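Local coordinates for hypothetical protein BACOVA_04980 (Bacteroides ovatus, PDB 3UFI) that is probably a fimbrial subunit of the fimbrillin-like family, thought to build pili and to act in cell adhesion, at residues Ile64-Arg69 against Gly106-Leu111; Asn99-Tyr104 against Phe190-Gly195. All blocks are in the same frame, centred on the assembly; numbering follows the deposited sequence. Where two conformers were deposited one is given.

Contact 1. Residues Ile64-Arg69 against Gly106-Leu111; sequences INIQYR and GANGTL
I64 and G109 bring their backbones together, with their CA atoms 4.4 Å apart. G109 N donates to I64 O at 2.7 Å. Segment 64-69 runs into strand 66-72. Segment 106-111 is loop, and A107 to T110 form a type II turn with G109 as its third residue. N65 has positive phi and psi, and it faces V46 together with I66 as a G1 beta bulge.

The N65 amide does much of the work. CG lies anti to the backbone N (chi1 -164°), which brings the amide to A107 O and T110 O, the carbonyls of the turn's first and last residues. N65 ND2 donates to A107 O at 3.0 Å, from 43° above the carbonyl plane. N65 ND2 also makes a weak bond to T110 O at 3.2 Å and a further bond to Q105 O. N65 OD1 is bonded to the hydroxyl of Y101.

N108 reaches back to the strand. N108 OD1 accepts from Q67 N at 3.0 Å. N108 ND2 donates to a water that in turn donates to Q67 O. The amide thus deals with both backbone polar groups of one strand residue. I66 CD1 packs on N108 CB at 3.9 Å, the two side chains at about a right angle. At the far end I64 CG2 meets L111 CD2 at 3.8 Å.

In this fimbrillin-like protein the loop folds back on the start of a strand of the mixed sheet. Two asparagine amides, one from each segment, and the G109 to I64 backbone bond tie it there. Hydrogen bonds probably carry the specificity, with I64 and I66 adding apolar packing.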
ATOM      1  N   ILE A  64       0.972  13.140  17.359  1.00 30.30           N
ATOM      2  CA  ILE A  64       0.701  11.748  17.051  1.00 29.47           C
ATOM      3  C   ILE A  64      -0.389  11.697  15.981  1.00 31.80           C
ATOM      4  O   ILE A  64      -1.417  12.338  16.162  1.00 32.51           O
ATOM      5  CB  ILE A  64       0.287  10.982  18.337  1.00 32.57           C
ATOM      6  CG1 ILE A  64       1.396  11.034  19.411  1.00 33.49           C
ATOM      7  CG2 ILE A  64      -0.133   9.536  18.020  1.00 30.80           C
ATOM      8  CD1 ILE A  64       0.908  10.641  20.831  1.00 32.62           C
ATOM      9  N   ASN A  65      -0.168  10.959  14.868  1.00 27.39           N
ATOM     10  CA  ASN A  65      -1.179  10.783  13.821  1.00 26.62           C
ATOM     11  C   ASN A  65      -1.788  12.144  13.372  1.00 28.67           C
ATOM     12  O   ASN A  65      -3.002  12.311  13.320  1.00 26.14           O
ATOM     13  CB  ASN A  65      -2.296   9.838  14.345  1.00 24.34           C
ATOM     14  CG  ASN A  65      -3.191   9.273  13.287  1.00 35.34           C
ATOM     15  OD1 ASN A  65      -2.732   8.808  12.249  1.00 30.65           O
ATOM     16  ND2 ASN A  65      -4.494   9.264  13.544  1.00 27.12           N
ATOM     17  N   ILE A  66      -0.931  13.100  13.040  1.00 26.80           N
ATOM     18  CA  ILE A  66      -1.365  14.417  12.580  1.00 26.16           C
ATOM     19  C   ILE A  66      -1.625  14.283  11.097  1.00 28.91           C
ATOM     20  O   ILE A  66      -0.742  13.839  10.385  1.00 27.25           O
ATOM     21  CB  ILE A  66      -0.334  15.539  12.929  1.00 28.02           C
ATOM     22  CG1 ILE A  66      -0.018  15.580  14.452  1.00 29.26           C
ATOM     23  CG2 ILE A  66      -0.783  16.914  12.383  1.00 24.80           C
ATOM     24  CD1 ILE A  66      -1.235  15.796  15.454  1.00 31.01           C
ATOM     25  N   GLN A  67      -2.828  14.658  10.634  1.00 26.87           N
ATOM     26  CA  GLN A  67      -3.169  14.528   9.221  1.00 25.82           C
ATOM     27  C   GLN A  67      -2.564  15.651   8.368  1.00 28.66           C
ATOM     28  O   GLN A  67      -2.690  16.814   8.711  1.00 27.69           O
ATOM     29  CB  GLN A  67      -4.696  14.486   9.024  1.00 26.64           C
ATOM     30  CG  GLN A  67      -5.065  14.039   7.594  1.00 25.32           C
ATOM     31  CD  GLN A  67      -6.529  14.106   7.281  1.00 35.44           C
ATOM     32  OE1 GLN A  67      -6.967  13.634   6.248  1.00 31.11           O
ATOM     33  NE2 GLN A  67      -7.326  14.699   8.142  1.00 24.21           N
ATOM     34  N   TYR A  68      -1.920  15.265   7.257  1.00 25.61           N
ATOM     35  CA  TYR A  68      -1.351  16.115   6.210  1.00 24.25           C
ATOM     36  C   TYR A  68      -1.982  15.686   4.885  1.00 29.01           C
ATOM     37  O   TYR A  68      -2.315  14.515   4.710  1.00 26.04           O
ATOM     38  CB  TYR A  68       0.197  16.028   6.149  1.00 23.42           C
ATOM     39  CG  TYR A  68       0.903  16.799   7.244  1.00 23.60           C
ATOM     40  CD1 TYR A  68       0.919  16.333   8.559  1.00 25.63           C
ATOM     41  CD2 TYR A  68       1.551  17.999   6.971  1.00 24.34           C
ATOM     42  CE1 TYR A  68       1.564  17.049   9.573  1.00 26.91           C
ATOM     43  CE2 TYR A  68       2.180  18.731   7.978  1.00 25.05           C
ATOM     44  CZ  TYR A  68       2.170  18.259   9.279  1.00 29.27           C
ATOM     45  OH  TYR A  68       2.835  18.955  10.246  1.00 31.54           O
ATOM     46  N   ARG A  69      -2.211  16.643   3.987  1.00 28.67           N
ATOM     47  CA  ARG A  69      -2.798  16.368   2.677  1.00 29.13           C
ATOM     48  C   ARG A  69      -1.776  16.701   1.590  1.00 33.04           C
ATOM     49  O   ARG A  69      -1.076  17.699   1.699  1.00 31.90           O
ATOM     50  CB  ARG A  69      -4.078  17.207   2.495  1.00 32.16           C
ATOM     51  CG  ARG A  69      -4.824  16.946   1.197  1.00 44.65           C
ATOM     52  CD  ARG A  69      -5.997  17.890   1.077  1.00 56.16           C
ATOM     53  NE  ARG A  69      -6.622  17.825  -0.245  1.00 64.47           N
ATOM     54  CZ  ARG A  69      -6.254  18.562  -1.291  1.00 80.60           C
ATOM     55  NH1 ARG A  69      -5.234  19.414  -1.191  1.00 56.07           N
ATOM     56  NH2 ARG A  69      -6.891  18.445  -2.451  1.00 73.83           N
ATOM     57  N   GLY A 106      -8.291   8.036  11.435  1.00 26.01           N
ATOM     58  CA  GLY A 106      -8.254   8.358  12.838  1.00 25.23           C
ATOM     59  C   GLY A 106      -8.325   9.814  13.164  1.00 30.19           C
ATOM     60  O   GLY A 106      -8.791  10.620  12.362  1.00 30.08           O
ATOM     61  N   ALA A 107      -7.885  10.130  14.387  1.00 26.98           N
ATOM     62  CA  ALA A 107      -7.969  11.462  14.959  1.00 26.64           C
ATOM     63  C   ALA A 107      -6.573  11.994  15.299  1.00 30.53           C
ATOM     64  O   ALA A 107      -5.638  11.207  15.471  1.00 28.95           O
ATOM     65  CB  ALA A 107      -8.859  11.421  16.193  1.00 27.66           C
ATOM     66  N   ASN A 108      -6.406  13.329  15.329  1.00 28.89           N
ATOM     67  CA  ASN A 108      -5.097  13.921  15.660  1.00 28.96           C
ATOM     68  C   ASN A 108      -4.803  13.711  17.143  1.00 31.89           C
ATOM     69  O   ASN A 108      -5.709  13.854  17.975  1.00 29.77           O
ATOM     70  CB  ASN A 108      -5.069  15.424  15.346  1.00 29.06           C
ATOM     71  CG  ASN A 108      -4.856  15.803  13.915  1.00 33.11           C
ATOM     72  OD1 ASN A 108      -4.582  14.976  13.046  1.00 33.85           O
ATOM     73  ND2 ASN A 108      -4.905  17.098  13.654  1.00 31.46           N
ATOM     74  N   GLY A 109      -3.555  13.369  17.451  1.00 29.99           N
ATOM     75  CA  GLY A 109      -3.116  13.171  18.835  1.00 30.93           C
ATOM     76  C   GLY A 109      -3.269  11.761  19.356  1.00 34.27           C
ATOM     77  O   GLY A 109      -2.886  11.489  20.493  1.00 34.60           O
ATOM     78  N   THR A 110      -3.828  10.856  18.536  1.00 30.55           N
ATOM     79  CA  THR A 110      -4.057   9.452  18.910  1.00 30.87           C
ATOM     80  C   THR A 110      -3.731   8.508  17.781  1.00 33.97           C
ATOM     81  O   THR A 110      -4.164   8.753  16.648  1.00 33.13           O
ATOM     82  CB  THR A 110      -5.532   9.170  19.290  1.00 33.59           C
ATOM     83  OG1 THR A 110      -6.132  10.288  19.888  1.00 42.02           O
ATOM     84  CG2 THR A 110      -5.679   7.932  20.157  1.00 26.98           C
ATOM     85  N   LEU A 111      -3.115   7.352  18.112  1.00 31.18           N
ATOM     86  CA  LEU A 111      -2.787   6.342  17.099  1.00 30.05           C
ATOM     87  C   LEU A 111      -4.078   5.675  16.588  1.00 31.64           C
ATOM     88  O   LEU A 111      -4.976   5.410  17.385  1.00 30.63           O
ATOM     89  CB  LEU A 111      -1.802   5.292  17.646  1.00 29.92           C
ATOM     90  CG  LEU A 111      -0.337   5.727  17.894  1.00 32.57           C
ATOM     91  CD1 LEU A 111       0.420   4.646  18.604  1.00 33.40           C
ATOM     92  CD2 LEU A 111       0.395   6.097  16.618  1.00 28.05           C
TER
HETATM   93  O   HOH W   1      -4.427  17.745  10.801  1.00 24.63           O

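Contact 2. Residues Asn99-Tyr104 against Phe190-Gly195; sequences NAYYPY and FNVTTG
F190 starts the second segment with its ring edge against Y101. F190 CE2 lies 3.8 Å from Y101 CB, near the plane of the phenylalanine ring. F190 also stacks on F137.

N191 turns the chain and so places V192. N191 OD1 accepts from T193 N at 3.0 Å, in the carbonyl plane, and from T194 N at 3.2 Å, well above that plane. The first bond makes an Asx turn and the second an Asx motif.

V192 is the main partner of Y101. V192 CG1 sits over one face of the Y101 ring, 3.6 Å from the centroid and almost on the ring normal, a CH-pi contact. V192 CB is 3.6 Å from Y101 CD1. On Y101, chi1 of 77° sets the ring beside V192, and chi2 of -84° turns its face to CG1. The Y101 hydroxyl bonds to N65 OD1 and Q105 N. Without the ring, as with an alanine here, V192 CG1 is likely to lose its aromatic face, and N65 OD1 and Q105 N their shared hydroxyl.

G195 N closes the turn on N191 O at 2.7 Å.

The touching parts run 159° apart, close to antiparallel, but no hydrogen bond joins them. Strands 95-102 and 189-191 belong to different sheets, and V192 and T193 lie in the turn that follows the latter. The contact thus packs a small sheet and its turn on the mixed sheet, within the fimbrillin-like fold. Strand 95-102 lies between strands 43-51 and 138-146 of the mixed sheet. Strand 189-191 is the middle of a small antiparallel sheet, with 117-118 and 197-198 beside it.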
ATOM      1  N   ASN A  99       7.691   9.307  12.132  1.00 28.69           N
ATOM      2  CA  ASN A  99       7.104   8.212  11.346  0.50 27.92           C
ATOM      3  C   ASN A  99       5.954   8.742  10.554  1.00 30.48           C
ATOM      4  O   ASN A  99       5.308   9.689  11.010  1.00 29.28           O
ATOM      5  CB  ASN A  99       6.575   7.068  12.241  0.50 27.51           C
ATOM      6  CG  ASN A  99       7.559   6.441  13.169  0.50 41.51           C
ATOM      7  OD1 ASN A  99       8.683   6.105  12.797  0.50 34.60           O
ATOM      8  ND2 ASN A  99       7.124   6.219  14.394  0.50 35.99           N
ATOM      9  N   ALA A 100       5.649   8.148   9.415  1.00 27.28           N
ATOM     10  CA  ALA A 100       4.485   8.572   8.662  1.00 26.43           C
ATOM     11  C   ALA A 100       3.883   7.373   7.959  1.00 27.87           C
ATOM     12  O   ALA A 100       4.574   6.386   7.729  1.00 25.68           O
ATOM     13  CB  ALA A 100       4.857   9.677   7.672  1.00 26.68           C
ATOM     14  N   TYR A 101       2.575   7.430   7.665  1.00 26.45           N
ATOM     15  CA  TYR A 101       1.925   6.323   6.972  1.00 25.21           C
ATOM     16  C   TYR A 101       0.820   6.864   6.094  1.00 29.62           C
ATOM     17  O   TYR A 101       0.342   7.962   6.309  1.00 29.75           O
ATOM     18  CB  TYR A 101       1.381   5.281   7.977  1.00 24.81           C
ATOM     19  CG  TYR A 101       0.101   5.746   8.631  1.00 24.80           C
ATOM     20  CD1 TYR A 101       0.129   6.593   9.740  1.00 24.94           C
ATOM     21  CD2 TYR A 101      -1.142   5.419   8.088  1.00 24.49           C
ATOM     22  CE1 TYR A 101      -1.044   7.076  10.306  1.00 24.06           C
ATOM     23  CE2 TYR A 101      -2.324   5.908   8.644  1.00 25.30           C
ATOM     24  CZ  TYR A 101      -2.268   6.738   9.752  1.00 30.06           C
ATOM     25  OH  TYR A 101      -3.428   7.229  10.303  1.00 27.07           O
ATOM     26  N   TYR A 102       0.417   6.075   5.119  1.00 26.66           N
ATOM     27  CA  TYR A 102      -0.678   6.334   4.193  1.00 24.75           C
ATOM     28  C   TYR A 102      -1.509   5.047   4.105  1.00 27.99           C
ATOM     29  O   TYR A 102      -0.903   3.987   4.144  1.00 29.03           O
ATOM     30  CB  TYR A 102      -0.113   6.739   2.802  1.00 24.18           C
ATOM     31  CG  TYR A 102      -1.133   6.674   1.681  1.00 24.19           C
ATOM     32  CD1 TYR A 102      -1.421   5.466   1.036  1.00 25.61           C
ATOM     33  CD2 TYR A 102      -1.853   7.808   1.295  1.00 23.34           C
ATOM     34  CE1 TYR A 102      -2.416   5.382   0.066  1.00 24.45           C
ATOM     35  CE2 TYR A 102      -2.850   7.733   0.320  1.00 23.13           C
ATOM     36  CZ  TYR A 102      -3.135   6.517  -0.280  1.00 30.62           C
ATOM     37  OH  TYR A 102      -4.088   6.437  -1.259  1.00 33.33           O
ATOM     38  N   PRO A 103      -2.847   5.062   3.896  1.00 24.87           N
ATOM     39  CA  PRO A 103      -3.762   6.221   3.909  1.00 23.93           C
ATOM     40  C   PRO A 103      -4.129   6.606   5.340  1.00 29.02           C
ATOM     41  O   PRO A 103      -4.420   5.736   6.184  1.00 28.50           O
ATOM     42  CB  PRO A 103      -4.997   5.718   3.126  1.00 25.44           C
ATOM     43  CG  PRO A 103      -4.871   4.205   3.025  1.00 30.02           C
ATOM     44  CD  PRO A 103      -3.593   3.795   3.735  1.00 25.88           C
ATOM     45  N   TYR A 104      -4.169   7.918   5.607  1.00 25.34           N
ATOM     46  CA  TYR A 104      -4.562   8.412   6.922  1.00 24.64           C
ATOM     47  C   TYR A 104      -5.921   7.887   7.377  1.00 28.26           C
ATOM     48  O   TYR A 104      -6.868   7.820   6.597  1.00 29.35           O
ATOM     49  CB  TYR A 104      -4.664   9.950   6.916  1.00 24.89           C
ATOM     50  CG  TYR A 104      -4.929  10.519   8.295  1.00 24.46           C
ATOM     51  CD1 TYR A 104      -3.889  10.720   9.193  1.00 26.26           C
ATOM     52  CD2 TYR A 104      -6.229  10.831   8.713  1.00 24.27           C
ATOM     53  CE1 TYR A 104      -4.117  11.232  10.467  1.00 25.38           C
ATOM     54  CE2 TYR A 104      -6.473  11.328   9.996  1.00 24.87           C
ATOM     55  CZ  TYR A 104      -5.401  11.560  10.854  1.00 27.08           C
ATOM     56  OH  TYR A 104      -5.558  12.044  12.116  1.00 24.91           O
ATOM     57  N   PHE A 190      -1.994  -3.669   9.717  1.00 29.07           N
ATOM     58  CA  PHE A 190      -0.904  -2.766   9.418  1.00 27.34           C
ATOM     59  C   PHE A 190      -0.603  -1.969  10.669  1.00 30.56           C
ATOM     60  O   PHE A 190      -1.502  -1.370  11.257  1.00 29.85           O
ATOM     61  CB  PHE A 190      -1.225  -1.862   8.221  1.00 27.66           C
ATOM     62  CG  PHE A 190      -0.242  -0.724   8.004  1.00 28.03           C
ATOM     63  CD1 PHE A 190       1.055  -0.974   7.553  1.00 29.85           C
ATOM     64  CD2 PHE A 190      -0.638   0.596   8.167  1.00 28.98           C
ATOM     65  CE1 PHE A 190       1.940   0.073   7.300  1.00 29.60           C
ATOM     66  CE2 PHE A 190       0.249   1.646   7.911  1.00 31.89           C
ATOM     67  CZ  PHE A 190       1.531   1.376   7.464  1.00 29.87           C
ATOM     68  N   ASN A 191       0.657  -1.974  11.082  1.00 28.33           N
ATOM     69  CA  ASN A 191       1.110  -1.277  12.273  1.00 28.74           C
ATOM     70  C   ASN A 191       1.739   0.058  11.841  1.00 32.56           C
ATOM     71  O   ASN A 191       2.741   0.053  11.138  1.00 31.27           O
ATOM     72  CB  ASN A 191       2.084  -2.184  13.030  1.00 28.45           C
ATOM     73  CG  ASN A 191       2.467  -1.679  14.386  1.00 41.46           C
ATOM     74  OD1 ASN A 191       2.704  -0.499  14.591  1.00 36.83           O
ATOM     75  ND2 ASN A 191       2.584  -2.572  15.335  1.00 33.23           N
ATOM     76  N   VAL A 192       1.130   1.205  12.224  1.00 29.65           N
ATOM     77  CA  VAL A 192       1.622   2.530  11.773  1.00 29.16           C
ATOM     78  C   VAL A 192       2.885   2.979  12.548  1.00 34.94           C
ATOM     79  O   VAL A 192       3.540   3.938  12.156  1.00 34.32           O
ATOM     80  CB  VAL A 192       0.523   3.638  11.819  1.00 30.35           C
ATOM     81  CG1 VAL A 192      -0.749   3.183  11.113  1.00 28.26           C
ATOM     82  CG2 VAL A 192       0.233   4.097  13.251  1.00 30.13           C
ATOM     83  N   THR A 193       3.198   2.302  13.642  1.00 33.26           N
ATOM     84  CA  THR A 193       4.361   2.596  14.468  1.00 33.80           C
ATOM     85  C   THR A 193       5.605   1.927  13.886  1.00 37.85           C
ATOM     86  O   THR A 193       6.662   2.535  13.895  1.00 38.08           O
ATOM     87  CB  THR A 193       4.065   2.136  15.909  1.00 40.83           C
ATOM     88  OG1 THR A 193       2.993   2.943  16.389  1.00 39.32           O
ATOM     89  CG2 THR A 193       5.264   2.282  16.851  1.00 45.38           C
ATOM     90  N   THR A 194       5.485   0.676  13.409  1.00 34.54           N
ATOM     91  CA  THR A 194       6.612  -0.104  12.893  1.00 33.86           C
ATOM     92  C   THR A 194       6.568  -0.278  11.372  1.00 35.76           C
ATOM     93  O   THR A 194       7.572  -0.655  10.773  1.00 35.51           O
ATOM     94  CB  THR A 194       6.643  -1.483  13.568  1.00 37.85           C
ATOM     95  OG1 THR A 194       5.505  -2.234  13.162  1.00 35.09           O
ATOM     96  CG2 THR A 194       6.685  -1.401  15.087  1.00 37.41           C
ATOM     97  N   GLY A 195       5.407  -0.055  10.763  1.00 30.26           N
ATOM     98  CA  GLY A 195       5.261  -0.271   9.331  1.00 28.71           C
ATOM     99  C   GLY A 195       5.041  -1.719   8.961  1.00 30.40           C
ATOM    100  O   GLY A 195       4.920  -2.030   7.780  1.00 29.08           O
TER

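Contact 1 is a surface contact and contact 2 a buried one, with centres about 11 Å apart. Both reach the same mixed sheet, through strand 66-72 in contact 1 and strand 95-102 in contact 2. Along the chain their segments alternate. Contact 1 works by hydrogen bonds and a water, as fits its outer place. Contact 2 has no hydrogen bond between its segments and relies on a valine and two aromatic rings. The two meet directly. Y104 OH of 99-104 probably bonds to N65 O, and its ring packs on Q67. L111 of contact 1 also touches T193 of contact 2.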